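Local coordinates for putative uncharacterized protein (Chaetomium thermophilum, PDB 5T8V) that probably acts as a cohesin loader that associates with chromatin, here in the form of its C-terminal, HEAT-repeat-containing part, at residues 792-797 against 849-854; 842-847 against 881-886. All blocks are in the same frame, centred on the assembly; numbering follows the deposited sequence.

Contact 1: 792-797 against 849-854; sequences VLDKVL and FAKAEA
L797 sets one methyl squarely on the ring of F849: CD1 lies 3.5 Å from the ring centroid and only 5° off the normal, a CH-pi contact over the face, with CD2 reaching the CE2-CZ side. Beside it the CB atoms of L797 and A852 stand 3.6 Å apart, and a methyl as small as alanine's lets the end of helix 839-852 come close to helix 791-801. L797 and F849 are buried, with M822 of helix 808-824 and M780 of helix 773-786 also against the ring. A leucine in place of F849 would probably take away the flat face on which the L797 methyl rests and open a gap toward those methionines.

At the boundary lies the buried carboxylate of D794; exposed K851 and K795 carry the solvent side. D794 has CG anti to the backbone N (chi1 173°), which brings its carboxylate alongside the K851 chain. OD1 lies against CA and CB of A852, OD2 by CG and CE of K851, whose NZ, 4.5 Å from OD2, is too far for a salt bridge. K795 NZ instead pairs with D794 OD2 and hydrogen-bonds Q798. Such apolar helix-on-helix packing is consistent with this protein's HEAT-repeat solenoid.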
ATOM      1  N   VAL A 792      -9.890 -11.738  30.728  1.00 44.20           N
ATOM      2  CA  VAL A 792     -10.367 -10.762  29.753  1.00 44.59           C
ATOM      3  C   VAL A 792     -11.815 -11.052  29.386  1.00 44.27           C
ATOM      4  O   VAL A 792     -12.682 -10.177  29.478  1.00 45.89           O
ATOM      5  CB  VAL A 792      -9.464 -10.755  28.507  1.00 44.43           C
ATOM      6  CG1 VAL A 792      -9.774  -9.549  27.657  1.00 45.58           C
ATOM      7  CG2 VAL A 792      -7.982 -10.756  28.893  1.00 45.35           C
ATOM      8  N   LEU A 793     -12.100 -12.287  28.964  1.00 42.44           N
ATOM      9  CA  LEU A 793     -13.473 -12.660  28.641  1.00 42.30           C
ATOM     10  C   LEU A 793     -14.397 -12.428  29.830  1.00 43.73           C
ATOM     11  O   LEU A 793     -15.551 -12.015  29.660  1.00 44.79           O
ATOM     12  CB  LEU A 793     -13.533 -14.121  28.193  1.00 40.37           C
ATOM     13  CG  LEU A 793     -14.930 -14.720  27.995  1.00 40.33           C
ATOM     14  CD1 LEU A 793     -15.800 -13.833  27.119  1.00 41.34           C
ATOM     15  CD2 LEU A 793     -14.830 -16.107  27.382  1.00 38.65           C
ATOM     16  N   ASP A 794     -13.908 -12.686  31.044  1.00 60.65           N
ATOM     17  CA  ASP A 794     -14.696 -12.384  32.233  1.00 63.48           C
ATOM     18  C   ASP A 794     -15.114 -10.919  32.244  1.00 65.07           C
ATOM     19  O   ASP A 794     -16.298 -10.598  32.410  1.00 66.08           O
ATOM     20  CB  ASP A 794     -13.900 -12.729  33.492  1.00 65.80           C
ATOM     21  CG  ASP A 794     -14.597 -12.290  34.763  1.00 68.83           C
ATOM     22  OD1 ASP A 794     -15.845 -12.254  34.776  1.00 68.73           O
ATOM     23  OD2 ASP A 794     -13.897 -11.979  35.750  1.00 71.35           O
ATOM     24  N   LYS A 795     -14.155 -10.011  32.053  1.00 63.40           N
ATOM     25  CA  LYS A 795     -14.490  -8.592  32.065  1.00 65.67           C
ATOM     26  C   LYS A 795     -15.330  -8.178  30.862  1.00 65.90           C
ATOM     27  O   LYS A 795     -16.038  -7.168  30.939  1.00 67.55           O
ATOM     28  CB  LYS A 795     -13.213  -7.753  32.137  1.00 67.13           C
ATOM     29  CG  LYS A 795     -12.573  -7.748  33.519  1.00 68.88           C
ATOM     30  CD  LYS A 795     -13.387  -6.926  34.521  1.00 72.27           C
ATOM     31  CE  LYS A 795     -13.110  -7.350  35.957  1.00 73.36           C
ATOM     32  NZ  LYS A 795     -13.728  -8.668  36.289  1.00 71.24           N
ATOM     33  N   VAL A 796     -15.277  -8.925  29.758  1.00 49.25           N
ATOM     34  CA  VAL A 796     -16.186  -8.663  28.646  1.00 49.48           C
ATOM     35  C   VAL A 796     -17.615  -9.009  29.046  1.00 50.22           C
ATOM     36  O   VAL A 796     -18.549  -8.232  28.815  1.00 52.10           O
ATOM     37  CB  VAL A 796     -15.750  -9.445  27.392  1.00 47.13           C
ATOM     38  CG1 VAL A 796     -16.732  -9.217  26.245  1.00 47.41           C
ATOM     39  CG2 VAL A 796     -14.350  -9.038  26.967  1.00 46.60           C
ATOM     40  N   LEU A 797     -17.803 -10.184  29.651  1.00 55.82           N
ATOM     41  CA  LEU A 797     -19.136 -10.587  30.087  1.00 57.25           C
ATOM     42  C   LEU A 797     -19.681  -9.642  31.150  1.00 62.54           C
ATOM     43  O   LEU A 797     -20.882  -9.350  31.172  1.00 65.20           O
ATOM     44  CB  LEU A 797     -19.105 -12.023  30.615  1.00 53.85           C
ATOM     45  CG  LEU A 797     -19.185 -13.133  29.566  1.00 51.06           C
ATOM     46  CD1 LEU A 797     -18.859 -14.477  30.193  1.00 49.43           C
ATOM     47  CD2 LEU A 797     -20.566 -13.168  28.924  1.00 51.66           C
ATOM     48  N   PHE A 849     -17.568 -18.007  33.124  1.00 40.99           N
ATOM     49  CA  PHE A 849     -18.955 -17.553  33.091  1.00 42.39           C
ATOM     50  C   PHE A 849     -19.513 -17.402  34.501  1.00 43.47           C
ATOM     51  O   PHE A 849     -20.082 -16.361  34.850  1.00 45.18           O
ATOM     52  CB  PHE A 849     -19.811 -18.522  32.280  1.00 41.94           C
ATOM     53  CG  PHE A 849     -20.072 -18.062  30.881  1.00 42.11           C
ATOM     54  CD1 PHE A 849     -19.166 -18.334  29.872  1.00 40.79           C
ATOM     55  CD2 PHE A 849     -21.219 -17.351  30.576  1.00 43.72           C
ATOM     56  CE1 PHE A 849     -19.400 -17.911  28.587  1.00 40.90           C
ATOM     57  CE2 PHE A 849     -21.461 -16.924  29.288  1.00 43.93           C
ATOM     58  CZ  PHE A 849     -20.550 -17.204  28.292  1.00 42.44           C
ATOM     59  N   ALA A 850     -19.363 -18.440  35.326  1.00 42.62           N
ATOM     60  CA  ALA A 850     -19.825 -18.358  36.706  1.00 43.50           C
ATOM     61  C   ALA A 850     -19.150 -17.210  37.443  1.00 45.75           C
ATOM     62  O   ALA A 850     -19.771 -16.554  38.287  1.00 48.75           O
ATOM     63  CB  ALA A 850     -19.570 -19.683  37.421  1.00 42.27           C
ATOM     64  N   LYS A 851     -17.876 -16.950  37.140  1.00 59.00           N
ATOM     65  CA  LYS A 851     -17.208 -15.797  37.734  1.00 60.11           C
ATOM     66  C   LYS A 851     -17.866 -14.494  37.293  1.00 61.28           C
ATOM     67  O   LYS A 851     -18.019 -13.565  38.094  1.00 63.50           O
ATOM     68  CB  LYS A 851     -15.723 -15.805  37.364  1.00 59.83           C
ATOM     69  CG  LYS A 851     -15.016 -14.453  37.474  1.00 62.60           C
ATOM     70  CD  LYS A 851     -15.067 -13.875  38.884  1.00 65.48           C
ATOM     71  CE  LYS A 851     -14.493 -12.465  38.912  1.00 68.01           C
ATOM     72  NZ  LYS A 851     -14.702 -11.788  40.222  1.00 70.76           N
ATOM     73  N   ALA A 852     -18.271 -14.410  36.025  1.00 46.78           N
ATOM     74  CA  ALA A 852     -18.814 -13.159  35.504  1.00 48.63           C
ATOM     75  C   ALA A 852     -20.212 -12.891  36.050  1.00 51.80           C
ATOM     76  O   ALA A 852     -20.495 -11.793  36.544  1.00 54.67           O
ATOM     77  CB  ALA A 852     -18.832 -13.194  33.977  1.00 47.82           C
ATOM     78  N   GLU A 853     -21.103 -13.878  35.963  1.00 69.73           N
ATOM     79  CA  GLU A 853     -22.486 -13.687  36.393  1.00 71.40           C
ATOM     80  C   GLU A 853     -23.069 -15.048  36.744  1.00 70.03           C
ATOM     81  O   GLU A 853     -23.364 -15.844  35.848  1.00 71.19           O
ATOM     82  CB  GLU A 853     -23.300 -13.004  35.300  1.00 74.69           C
ATOM     83  CG  GLU A 853     -24.756 -12.768  35.660  1.00 76.44           C
ATOM     84  CD  GLU A 853     -24.923 -11.851  36.856  1.00 79.29           C
ATOM     85  OE1 GLU A 853     -24.056 -10.976  37.058  1.00 79.86           O
ATOM     86  OE2 GLU A 853     -25.918 -12.009  37.595  1.00 80.42           O
ATOM     87  N   ALA A 854     -23.240 -15.305  38.042  1.00 50.61           N
ATOM     88  CA  ALA A 854     -23.763 -16.585  38.502  1.00 49.66           C
ATOM     89  C   ALA A 854     -25.263 -16.728  38.288  1.00 51.10           C
ATOM     90  O   ALA A 854     -25.775 -17.852  38.322  1.00 50.39           O
ATOM     91  CB  ALA A 854     -23.446 -16.774  39.985  1.00 49.57           C
TER

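Contact 2: 842-847 against 881-886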
ATOM      1  N   VAL A 842     -14.784 -27.454  28.249  1.00 41.51           N
ATOM      2  CA  VAL A 842     -16.054 -26.760  28.439  1.00 40.43           C
ATOM      3  C   VAL A 842     -16.116 -26.145  29.832  1.00 39.23           C
ATOM      4  O   VAL A 842     -16.578 -25.011  30.012  1.00 40.08           O
ATOM      5  CB  VAL A 842     -17.229 -27.723  28.195  1.00 41.65           C
ATOM      6  CG1 VAL A 842     -18.561 -27.033  28.467  1.00 42.92           C
ATOM      7  CG2 VAL A 842     -17.194 -28.260  26.770  1.00 41.92           C
ATOM      8  N   LEU A 843     -15.658 -26.884  30.841  1.00 35.43           N
ATOM      9  CA  LEU A 843     -15.682 -26.364  32.199  1.00 35.63           C
ATOM     10  C   LEU A 843     -14.734 -25.189  32.377  1.00 35.43           C
ATOM     11  O   LEU A 843     -14.946 -24.374  33.281  1.00 35.91           O
ATOM     12  CB  LEU A 843     -15.340 -27.478  33.187  1.00 35.52           C
ATOM     13  CG  LEU A 843     -16.367 -28.612  33.201  1.00 36.02           C
ATOM     14  CD1 LEU A 843     -15.816 -29.811  33.939  1.00 35.91           C
ATOM     15  CD2 LEU A 843     -17.674 -28.155  33.831  1.00 36.75           C
ATOM     16  N   GLN A 844     -13.702 -25.072  31.539  1.00 38.06           N
ATOM     17  CA  GLN A 844     -12.836 -23.902  31.635  1.00 37.82           C
ATOM     18  C   GLN A 844     -13.574 -22.618  31.275  1.00 38.48           C
ATOM     19  O   GLN A 844     -13.278 -21.559  31.840  1.00 38.74           O
ATOM     20  CB  GLN A 844     -11.603 -24.076  30.745  1.00 36.83           C
ATOM     21  CG  GLN A 844     -10.544 -24.993  31.340  1.00 36.84           C
ATOM     22  CD  GLN A 844     -10.089 -24.536  32.715  1.00 37.62           C
ATOM     23  OE1 GLN A 844     -10.368 -25.188  33.721  1.00 37.61           O
ATOM     24  NE2 GLN A 844      -9.396 -23.404  32.764  1.00 38.26           N
ATOM     25  N   VAL A 845     -14.534 -22.687  30.354  1.00 42.26           N
ATOM     26  CA  VAL A 845     -15.321 -21.507  29.996  1.00 42.82           C
ATOM     27  C   VAL A 845     -16.516 -21.341  30.929  1.00 43.81           C
ATOM     28  O   VAL A 845     -16.867 -20.216  31.302  1.00 44.35           O
ATOM     29  CB  VAL A 845     -15.757 -21.574  28.514  1.00 42.98           C
ATOM     30  CG1 VAL A 845     -16.461 -22.873  28.194  1.00 43.46           C
ATOM     31  CG2 VAL A 845     -16.655 -20.391  28.156  1.00 44.47           C
ATOM     32  N   LEU A 846     -17.157 -22.443  31.326  1.00 37.20           N
ATOM     33  CA  LEU A 846     -18.204 -22.344  32.338  1.00 38.17           C
ATOM     34  C   LEU A 846     -17.676 -21.704  33.614  1.00 38.46           C
ATOM     35  O   LEU A 846     -18.405 -20.975  34.295  1.00 39.57           O
ATOM     36  CB  LEU A 846     -18.779 -23.727  32.642  1.00 38.04           C
ATOM     37  CG  LEU A 846     -19.821 -24.262  31.659  1.00 38.53           C
ATOM     38  CD1 LEU A 846     -20.144 -25.716  31.960  1.00 38.48           C
ATOM     39  CD2 LEU A 846     -21.083 -23.414  31.718  1.00 39.94           C
ATOM     40  N   MET A 847     -16.410 -21.963  33.943  1.00 53.21           N
ATOM     41  CA  MET A 847     -15.786 -21.373  35.122  1.00 53.87           C
ATOM     42  C   MET A 847     -15.834 -19.850  35.062  1.00 54.18           C
ATOM     43  O   MET A 847     -16.365 -19.188  35.963  1.00 55.65           O
ATOM     44  CB  MET A 847     -14.344 -21.875  35.210  1.00 52.98           C
ATOM     45  CG  MET A 847     -13.554 -21.430  36.419  1.00 53.27           C
ATOM     46  SD  MET A 847     -11.875 -22.080  36.299  1.00 52.29           S
ATOM     47  CE  MET A 847     -11.168 -21.539  37.849  1.00 53.06           C
ATOM     48  N   SER A 881     -11.416 -30.360  38.545  1.00 48.25           N
ATOM     49  CA  SER A 881     -11.759 -30.222  39.957  1.00 47.68           C
ATOM     50  C   SER A 881     -11.846 -28.754  40.358  1.00 47.46           C
ATOM     51  O   SER A 881     -12.865 -28.298  40.892  1.00 48.16           O
ATOM     52  CB  SER A 881     -10.730 -30.961  40.814  1.00 47.56           C
ATOM     53  OG  SER A 881     -10.706 -32.345  40.504  1.00 47.63           O
ATOM     54  N   ARG A 882     -10.777 -27.993  40.109  1.00 50.09           N
ATOM     55  CA  ARG A 882     -10.802 -26.568  40.420  1.00 49.43           C
ATOM     56  C   ARG A 882     -11.971 -25.885  39.724  1.00 46.80           C
ATOM     57  O   ARG A 882     -12.631 -25.013  40.305  1.00 46.31           O
ATOM     58  CB  ARG A 882      -9.479 -25.916  40.024  1.00 51.70           C
ATOM     59  CG  ARG A 882      -9.223 -24.587  40.724  1.00 54.86           C
ATOM     60  CD  ARG A 882      -7.831 -24.048  40.430  1.00 57.88           C
ATOM     61  NE  ARG A 882      -7.839 -23.046  39.366  1.00 60.45           N
ATOM     62  CZ  ARG A 882      -7.963 -21.734  39.558  1.00 62.48           C
ATOM     63  NH1 ARG A 882      -7.958 -20.910  38.517  1.00 62.79           N
ATOM     64  NH2 ARG A 882      -8.091 -21.237  40.784  1.00 63.44           N
ATOM     65  N   ALA A 883     -12.255 -26.281  38.482  1.00 41.82           N
ATOM     66  CA  ALA A 883     -13.380 -25.702  37.757  1.00 42.07           C
ATOM     67  C   ALA A 883     -14.684 -25.901  38.521  1.00 42.36           C
ATOM     68  O   ALA A 883     -15.411 -24.938  38.789  1.00 42.88           O
ATOM     69  CB  ALA A 883     -13.476 -26.313  36.360  1.00 41.95           C
ATOM     70  N   VAL A 884     -14.994 -27.146  38.894  1.00 43.60           N
ATOM     71  CA  VAL A 884     -16.288 -27.413  39.518  1.00 44.53           C
ATOM     72  C   VAL A 884     -16.368 -26.764  40.895  1.00 45.45           C
ATOM     73  O   VAL A 884     -17.404 -26.197  41.262  1.00 47.28           O
ATOM     74  CB  VAL A 884     -16.565 -28.928  39.582  1.00 44.54           C
ATOM     75  CG1 VAL A 884     -16.570 -29.524  38.180  1.00 45.22           C
ATOM     76  CG2 VAL A 884     -15.557 -29.644  40.466  1.00 43.83           C
ATOM     77  N   VAL A 885     -15.287 -26.824  41.679  1.00 36.52           N
ATOM     78  CA  VAL A 885     -15.350 -26.222  43.010  1.00 36.99           C
ATOM     79  C   VAL A 885     -15.499 -24.710  42.904  1.00 37.81           C
ATOM     80  O   VAL A 885     -16.139 -24.083  43.756  1.00 38.59           O
ATOM     81  CB  VAL A 885     -14.121 -26.600  43.859  1.00 36.71           C
ATOM     82  CG1 VAL A 885     -14.028 -28.111  44.017  1.00 36.14           C
ATOM     83  CG2 VAL A 885     -12.853 -26.048  43.248  1.00 36.71           C
ATOM     84  N   VAL A 886     -14.920 -24.096  41.869  1.00 37.80           N
ATOM     85  CA  VAL A 886     -15.096 -22.659  41.681  1.00 38.77           C
ATOM     86  C   VAL A 886     -16.516 -22.353  41.224  1.00 39.37           C
ATOM     87  O   VAL A 886     -17.100 -21.332  41.610  1.00 40.56           O
ATOM     88  CB  VAL A 886     -14.048 -22.119  40.691  1.00 38.62           C
ATOM     89  CG1 VAL A 886     -14.407 -20.709  40.227  1.00 39.70           C
ATOM     90  CG2 VAL A 886     -12.675 -22.117  41.344  1.00 38.61           C
TER
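L843 opens the contact by laying its CB against the CB of A883, 3.9 Å away, while its CD1 reaches CG1 of V884 at 4.3 Å. Its CG is anti to the carbonyl carbon (chi1 -64°), and the branched end turns into the apolar layer, where V880 and L865 also touch it. Leucine suits this place because its bulk packs beside the small A883 and still reaches V884. Q844 is marginal: its CB points away from helix 878-891, yet the folded chain brings OE1 to 4.2 Å from A883 CB, and the amide stays at the partly exposed border.

A turn further on, M847 does most of the bridging. With CG anti to the backbone N (chi1 -177°) and the rest extended, the unbranched chain spans the gap between the helices and passes its SD by the CA of A883. Its CE touches two unlike neighbours: V886 CG2 at 3.8 Å, and the guanidinium of R882, where the methyl lies over one face, displaced from its centre to the NH1 side. A883, with only a methyl, allows the close backbone approach here, its CA 5.6 Å from that of M847. The helix axes are 9.1 Å apart at closest approach and run in broadly the same direction, 32° from parallel.

No hydrogen bond crosses the two segments, so the contact is held by van der Waals packing, including a methyl over the arginine's face, while R882 NH2 is paired in a salt bridge with D924 of helix 919-935.

Helix 839-852 serves both contacts: in contact 1 its C-terminal end meets helix 791-801, and in contact 2 its preceding turns meet helix 878-891, the two centres about 12 Å apart. Contact 1 is the more buried, built round an aromatic ring, with a buried carboxylate and exposed lysines beside it. Contact 2 is partly buried and relies on aliphatic and thioether side chains, its one charged participant being paired with a third helix. Each uses an alanine, A852 or A883, where the backbones come nearest, and neither has a hydrogen bond between its segments. Together they link helices 791-801 and 878-891 through the shared helix 839-852, consistent with an alpha-solenoid.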